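Local coordinates for 4-oxalocrotonate decarboxylase NahK (Pseudomonas putida, PDB 5D2K), which catalyses the metal-dependent decarboxylation of 2-oxohex-3-enedioate to 2-oxopent-4-enoate and carbon dioxide in naphthalene degradation, at residues Lys69-Thr73 and Thr85-Gly89; Glu147-Tyr153 and Asp166-Arg172. The protein carries 1 engineered substitution. All coordinates share one frame; numbering follows the deposited sequence.

Interaction 1: Lys69-Thr73 and Thr85-Gly89; sequences KMGLT and TPIYG. With OOG (2-oxoadipic acid), chain D; EDO (1,2-ethanediol), chain H.
Tyr88 CB lies 3.9 Å from Met70 SD across the contact, and the Tyr88 ring stacks with that of Tyr48. At the ring edge, in plane, sits O1 of an ethanediol, probably from the crystallisation liquor. Tyr88 OH donates a hydrogen bond to this O1 at 2.8 Å and is also hydrogen-bonded to Trp52 NE1. Ser216 and Leu220 of helix 213-225 pack on Met70, and Leu220 also reaches Tyr88.

Behind these side chains runs an antiparallel beta ladder. Lys69 with Gly89 and Gly71 with Ile87 are hydrogen-bonded pairs. Met70 with Tyr88 is the non-hydrogen-bonded pair between them. The tightest bond is Gly71 N to Ile87 O, at 2.7 Å. The strand 65-71 ends as Leu72 turns into left-handed backbone angles. Leu72 CD1 then rests 4.1 Å from Ile87 CD1. Leu72 O is buried with no hydrogen-bond partner.

The other sheet face, with Lys69 and Ile87, looks into the 2-oxoadipate pocket. Gly71 has no side chain, and its CA lies 3.5 Å from ligand C5. Leu72 N points straight at carboxylate O3, 3.0 Å away with a 167° N-H...O angle. The Lys69 chain lies over Gly89 and bends at chi2 (91°). Its NZ is hydrogen-bonded to the keto oxygen O5 at 2.8 Å. NZ also makes a salt bridge to Glu147 OE2 and a hydrogen bond to Ala168 O. This shared grip ties the ketone to the magnesium site.

Interaction 2: Glu147-Tyr153 and Asp166-Arg172; sequences EVIDSRY and DNASSTR. With MG (magnesium ion), chain C; OOG (2-oxoadipic acid), chain D.
Arg152 lays its guanidinium edge against Asp166, with the guanidinium and carboxylate planes 89° apart. NE makes a salt bridge of 2.8 Å to the syn lone pair of Asp166 OD1. NH1 bonds to the backbone O of Asp166, which completes a side-on pair with one nitrogen to each of two atoms. The Arg152 chain folds back at chi2 (56°) and chi3 (64°), which brings its edge to the backbone of Asp166-Arg172. There NH1 and NH2 meet Ser170 O end-on, NH2 at 2.9 Å. Asp150 O lies over one guanidinium face, toward the rim. The other Asp166 oxygen, OD2, takes the backbone N of Arg152 at 2.9 Å. Both carboxylate oxygens are thus used, and the buried arginine is fixed in rotation. Tyr153 lies beside Asp166, the two side chains running oppositely, with Tyr153 CE2 3.5 Å from Asp166 CB. Tyr153 OH goes to Ser162 O.

The chain here leaves helix 160-165 through a Schellman motif, with Asn167 as C-prime residue. It then enters strand 170-175, which pairs antiparallel with strand 139-149 in the fumarylacetoacetate hydrolase C-terminal fold. Val148 and Arg172 form the hydrogen-bonded pair, and their CB atoms pack at 3.7 Å. Thr171 turns CG2 toward Val148 O, 3.3 Å away, and also against Asp150 CB. Asp150 takes its carboxylate to the backbone of Ile109 and His110.

At the pocket end, Glu147 extends to magnesium, with OE1 2.0 Å from the metal. Glu114, Glu116, a water and two ligand oxygens complete the site. Glu147 OE2 makes a salt bridge with Lys69 and accepts from a water that also bridges Thr171 N and Arg172 O. Ser169 OG donates to the distal carboxylate O1 of 2-oxoadipate at 2.8 Å. A second water ties Ser169 OG to Ser151 OG and Asp166 OD2.

The centres of the two contacts lie about 12 Å apart in one mixed sheet. Interaction 1 pairs strands 65-71 and 87-92. Interaction 2 pairs strands 139-149 and 170-175. Strands 236-238 and 112-121 connect the two pairs across the sheet. All of interaction 1 precedes interaction 2 in the chain. They touch directly where Lys69 NZ reaches Glu147 OE2, 2.7 Å away, and where Gly89 packs on Asn167. Both also touch 2-oxoadipate. Interaction 1 holds its keto-acid end, while interaction 2 supplies a magnesium ligand and a serine for its far carboxylate. The substrate-like ligand is therefore bound between two antiparallel strand pairs, each joined through a helix.

Interaction 1: Lys69-Thr73 and Thr85-Gly89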
# COMPACT_ATOMS: atom_id res chain seq x y z
N LYS A 69 0.13 -3.86 -2.61
CA LYS A 69 -0.79 -3.12 -1.74
C LYS A 69 -1.92 -2.51 -2.56
O LYS A 69 -1.76 -2.16 -3.72
CB LYS A 69 -0.08 -2.03 -0.91
CG LYS A 69 0.93 -1.12 -1.62
CD LYS A 69 0.32 0.16 -2.19
CE LYS A 69 -0.35 1.04 -1.13
NZ LYS A 69 0.49 2.11 -0.46
N MET A 70 -3.09 -2.43 -1.93
CA MET A 70 -4.21 -1.67 -2.46
C MET A 70 -4.31 -0.37 -1.70
O MET A 70 -4.14 -0.34 -0.47
CB MET A 70 -5.51 -2.46 -2.35
CG MET A 70 -5.62 -3.56 -3.40
SD MET A 70 -5.95 -2.92 -5.05
CE MET A 70 -7.60 -2.29 -4.82
N GLY A 71 -4.59 0.71 -2.42
CA GLY A 71 -4.73 2.02 -1.80
C GLY A 71 -6.03 2.70 -2.17
O GLY A 71 -6.62 2.41 -3.21
N LEU A 72 -6.44 3.63 -1.30
CA LEU A 72 -7.66 4.40 -1.50
C LEU A 72 -8.86 3.47 -1.64
O LEU A 72 -9.61 3.52 -2.61
CB LEU A 72 -7.53 5.32 -2.71
CG LEU A 72 -6.22 6.13 -2.67
CD1 LEU A 72 -6.13 7.06 -3.85
CD2 LEU A 72 -6.07 6.90 -1.35
N THR A 73 -9.02 2.62 -0.64
CA THR A 73 -10.09 1.63 -0.63
C THR A 73 -11.12 1.93 0.44
O THR A 73 -12.17 1.31 0.49
CB THR A 73 -9.53 0.20 -0.40
OG1 THR A 73 -8.79 0.15 0.83
CG2 THR A 73 -8.62 -0.21 -1.55
N THR A 85 -10.58 6.90 -6.36
CA THR A 85 -10.22 5.80 -7.25
C THR A 85 -9.21 4.85 -6.61
O THR A 85 -8.08 5.26 -6.33
CB THR A 85 -9.64 6.33 -8.58
OG1 THR A 85 -8.41 7.02 -8.32
CG2 THR A 85 -10.61 7.28 -9.27
N PRO A 86 -9.60 3.59 -6.39
CA PRO A 86 -8.66 2.61 -5.82
C PRO A 86 -7.52 2.29 -6.76
O PRO A 86 -7.70 2.14 -7.98
CB PRO A 86 -9.52 1.37 -5.61
CG PRO A 86 -10.95 1.87 -5.64
CD PRO A 86 -10.92 3.00 -6.62
N ILE A 87 -6.33 2.18 -6.18
CA ILE A 87 -5.10 1.98 -6.93
C ILE A 87 -4.30 0.86 -6.27
O ILE A 87 -4.60 0.46 -5.14
CB ILE A 87 -4.26 3.27 -6.97
CG1 ILE A 87 -3.89 3.71 -5.56
CG2 ILE A 87 -5.03 4.38 -7.70
CD1 ILE A 87 -3.03 4.99 -5.52
N TYR A 88 -3.29 0.36 -6.97
CA TYR A 88 -2.39 -0.60 -6.35
C TYR A 88 -0.94 -0.17 -6.55
O TYR A 88 -0.65 0.70 -7.38
CB TYR A 88 -2.62 -2.03 -6.88
CG TYR A 88 -2.21 -2.26 -8.33
CD1 TYR A 88 -0.88 -2.50 -8.68
CD2 TYR A 88 -3.16 -2.26 -9.35
CE1 TYR A 88 -0.52 -2.73 -10.00
CE2 TYR A 88 -2.82 -2.49 -10.66
CZ TYR A 88 -1.50 -2.72 -10.99
OH TYR A 88 -1.14 -2.94 -12.31
N GLY A 89 -0.04 -0.77 -5.78
CA GLY A 89 1.39 -0.62 -5.96
C GLY A 89 2.08 -1.87 -5.46
O GLY A 89 1.41 -2.81 -5.00
C2 OOG D . -1.63 6.69 -1.34
C3 OOG D . -1.51 5.38 -0.58
C4 OOG D . -2.87 4.80 -0.26
C6 OOG D . -4.00 3.21 1.47
O4 OOG D . -3.91 2.25 2.26
O3 OOG D . -5.08 3.84 1.33
C5 OOG D . -2.78 3.63 0.69
C1 OOG D . -1.54 7.86 -0.38
O1 OOG D . -0.59 8.69 -0.47
O2 OOG D . -2.42 8.00 0.51
O5 OOG D . -1.76 3.00 0.86
C1 EDO H . -3.90 -1.33 -14.36
O1 EDO H . -3.42 -2.63 -13.95
C2 EDO H . -5.17 -0.95 -13.61
O2 EDO H . -5.85 0.12 -14.30

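Interaction 2: Glu147-Tyr153 and Asp166-Arg172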
# COMPACT_ATOMS: atom_id res chain seq x y z
N GLU A 147 1.14 0.24 7.54
CA GLU A 147 1.92 0.80 6.45
C GLU A 147 2.51 2.13 6.84
O GLU A 147 1.88 2.90 7.55
CB GLU A 147 1.09 1.00 5.17
CG GLU A 147 2.01 1.10 3.94
CD GLU A 147 1.31 1.24 2.60
OE1 GLU A 147 0.07 1.38 2.55
OE2 GLU A 147 2.02 1.21 1.57
N VAL A 148 3.73 2.39 6.39
CA VAL A 148 4.27 3.75 6.40
C VAL A 148 4.20 4.25 4.97
O VAL A 148 4.87 3.69 4.09
CB VAL A 148 5.72 3.81 6.90
CG1 VAL A 148 6.18 5.27 7.00
CG2 VAL A 148 5.84 3.12 8.26
N ILE A 149 3.38 5.27 4.73
CA ILE A 149 3.31 5.86 3.40
C ILE A 149 4.07 7.18 3.39
O ILE A 149 4.20 7.84 4.42
CB ILE A 149 1.87 6.08 2.91
CG1 ILE A 149 1.06 6.88 3.92
CG2 ILE A 149 1.22 4.74 2.55
CD1 ILE A 149 -0.29 7.35 3.37
N ASP A 150 4.58 7.53 2.22
CA ASP A 150 5.48 8.67 2.12
C ASP A 150 5.52 9.14 0.67
O ASP A 150 6.45 8.81 -0.08
CB ASP A 150 6.88 8.28 2.63
CG ASP A 150 7.78 9.48 2.86
OD1 ASP A 150 7.26 10.55 3.22
OD2 ASP A 150 9.01 9.35 2.68
N SER A 151 4.51 9.90 0.27
CA SER A 151 4.45 10.38 -1.11
C SER A 151 5.69 11.19 -1.45
O SER A 151 6.13 12.02 -0.66
CB SER A 151 3.21 11.24 -1.32
OG SER A 151 3.18 11.79 -2.63
N ARG A 152 6.24 10.94 -2.63
CA ARG A 152 7.39 11.72 -3.06
C ARG A 152 6.97 13.09 -3.62
O ARG A 152 7.81 13.88 -4.02
CB ARG A 152 8.22 10.93 -4.09
CG ARG A 152 9.34 10.07 -3.46
CD ARG A 152 8.82 9.07 -2.39
NE ARG A 152 7.92 8.08 -2.99
CZ ARG A 152 7.65 6.89 -2.46
NH1 ARG A 152 6.81 6.07 -3.09
NH2 ARG A 152 8.23 6.49 -1.32
N TYR A 153 5.67 13.39 -3.63
CA TYR A 153 5.21 14.70 -4.09
C TYR A 153 5.09 15.67 -2.93
O TYR A 153 4.71 15.29 -1.83
CB TYR A 153 3.88 14.58 -4.84
CG TYR A 153 4.02 13.66 -6.03
CD1 TYR A 153 4.86 13.98 -7.08
CD2 TYR A 153 3.33 12.46 -6.06
CE1 TYR A 153 5.00 13.12 -8.16
CE2 TYR A 153 3.47 11.59 -7.12
CZ TYR A 153 4.30 11.93 -8.17
OH TYR A 153 4.41 11.05 -9.21
N ASP A 166 4.14 7.03 -8.72
CA ASP A 166 4.96 7.01 -7.50
C ASP A 166 4.68 5.77 -6.63
O ASP A 166 4.85 5.79 -5.40
CB ASP A 166 4.72 8.31 -6.71
CG ASP A 166 5.64 8.48 -5.51
OD1 ASP A 166 6.82 8.12 -5.58
OD2 ASP A 166 5.15 9.01 -4.48
N ASN A 167 4.25 4.68 -7.27
CA ASN A 167 4.01 3.42 -6.58
C ASN A 167 3.10 3.56 -5.36
O ASN A 167 3.32 2.96 -4.32
CB ASN A 167 5.34 2.78 -6.17
CG ASN A 167 5.17 1.33 -5.76
OD1 ASN A 167 4.27 0.65 -6.26
ND2 ASN A 167 6.00 0.86 -4.84
N ALA A 168 2.06 4.38 -5.52
CA ALA A 168 1.05 4.58 -4.48
C ALA A 168 1.68 4.95 -3.12
O ALA A 168 1.19 4.54 -2.08
CB ALA A 168 0.17 3.34 -4.35
N SER A 169 2.75 5.75 -3.16
CA SER A 169 3.37 6.32 -1.95
C SER A 169 4.01 5.28 -1.02
O SER A 169 4.30 5.57 0.14
CB SER A 169 2.35 7.15 -1.16
OG SER A 169 1.67 8.09 -2.00
N SER A 170 4.25 4.08 -1.53
CA SER A 170 4.77 3.02 -0.67
C SER A 170 6.19 3.29 -0.21
O SER A 170 7.00 3.85 -0.97
CB SER A 170 4.73 1.68 -1.41
OG SER A 170 3.42 1.38 -1.87
N THR A 171 6.52 2.88 1.01
CA THR A 171 7.91 3.00 1.45
C THR A 171 8.31 2.04 2.58
O THR A 171 9.43 1.51 2.56
CB THR A 171 8.23 4.49 1.85
OG1 THR A 171 9.63 4.75 1.66
CG2 THR A 171 7.83 4.82 3.29
N ARG A 172 7.43 1.79 3.56
CA ARG A 172 7.70 0.78 4.60
C ARG A 172 6.42 0.07 4.99
O ARG A 172 5.33 0.62 4.80
CB ARG A 172 8.30 1.39 5.88
CG ARG A 172 9.59 2.20 5.70
CD ARG A 172 10.82 1.32 5.50
NE ARG A 172 12.04 2.15 5.43
CZ ARG A 172 12.54 2.65 4.30
NH1 ARG A 172 11.97 2.40 3.13
NH2 ARG A 172 13.64 3.40 4.36
MG MG C . -1.93 1.68 2.60
C2 OOG D . -1.63 6.69 -1.34
C3 OOG D . -1.51 5.38 -0.58
C4 OOG D . -2.87 4.80 -0.26
C6 OOG D . -4.00 3.21 1.47
O4 OOG D . -3.91 2.25 2.26
O3 OOG D . -5.08 3.84 1.33
C5 OOG D . -2.78 3.63 0.69
C1 OOG D . -1.54 7.86 -0.38
O1 OOG D . -0.59 8.69 -0.47
O2 OOG D . -2.42 8.00 0.51
O5 OOG D . -1.76 3.00 0.86
O HOH W 1 4.68 0.91 1.97
O HOH W 2 9.86 7.44 0.94
O HOH W 3 2.53 9.64 -4.17
O HOH W 4 -2.31 -0.01 1.44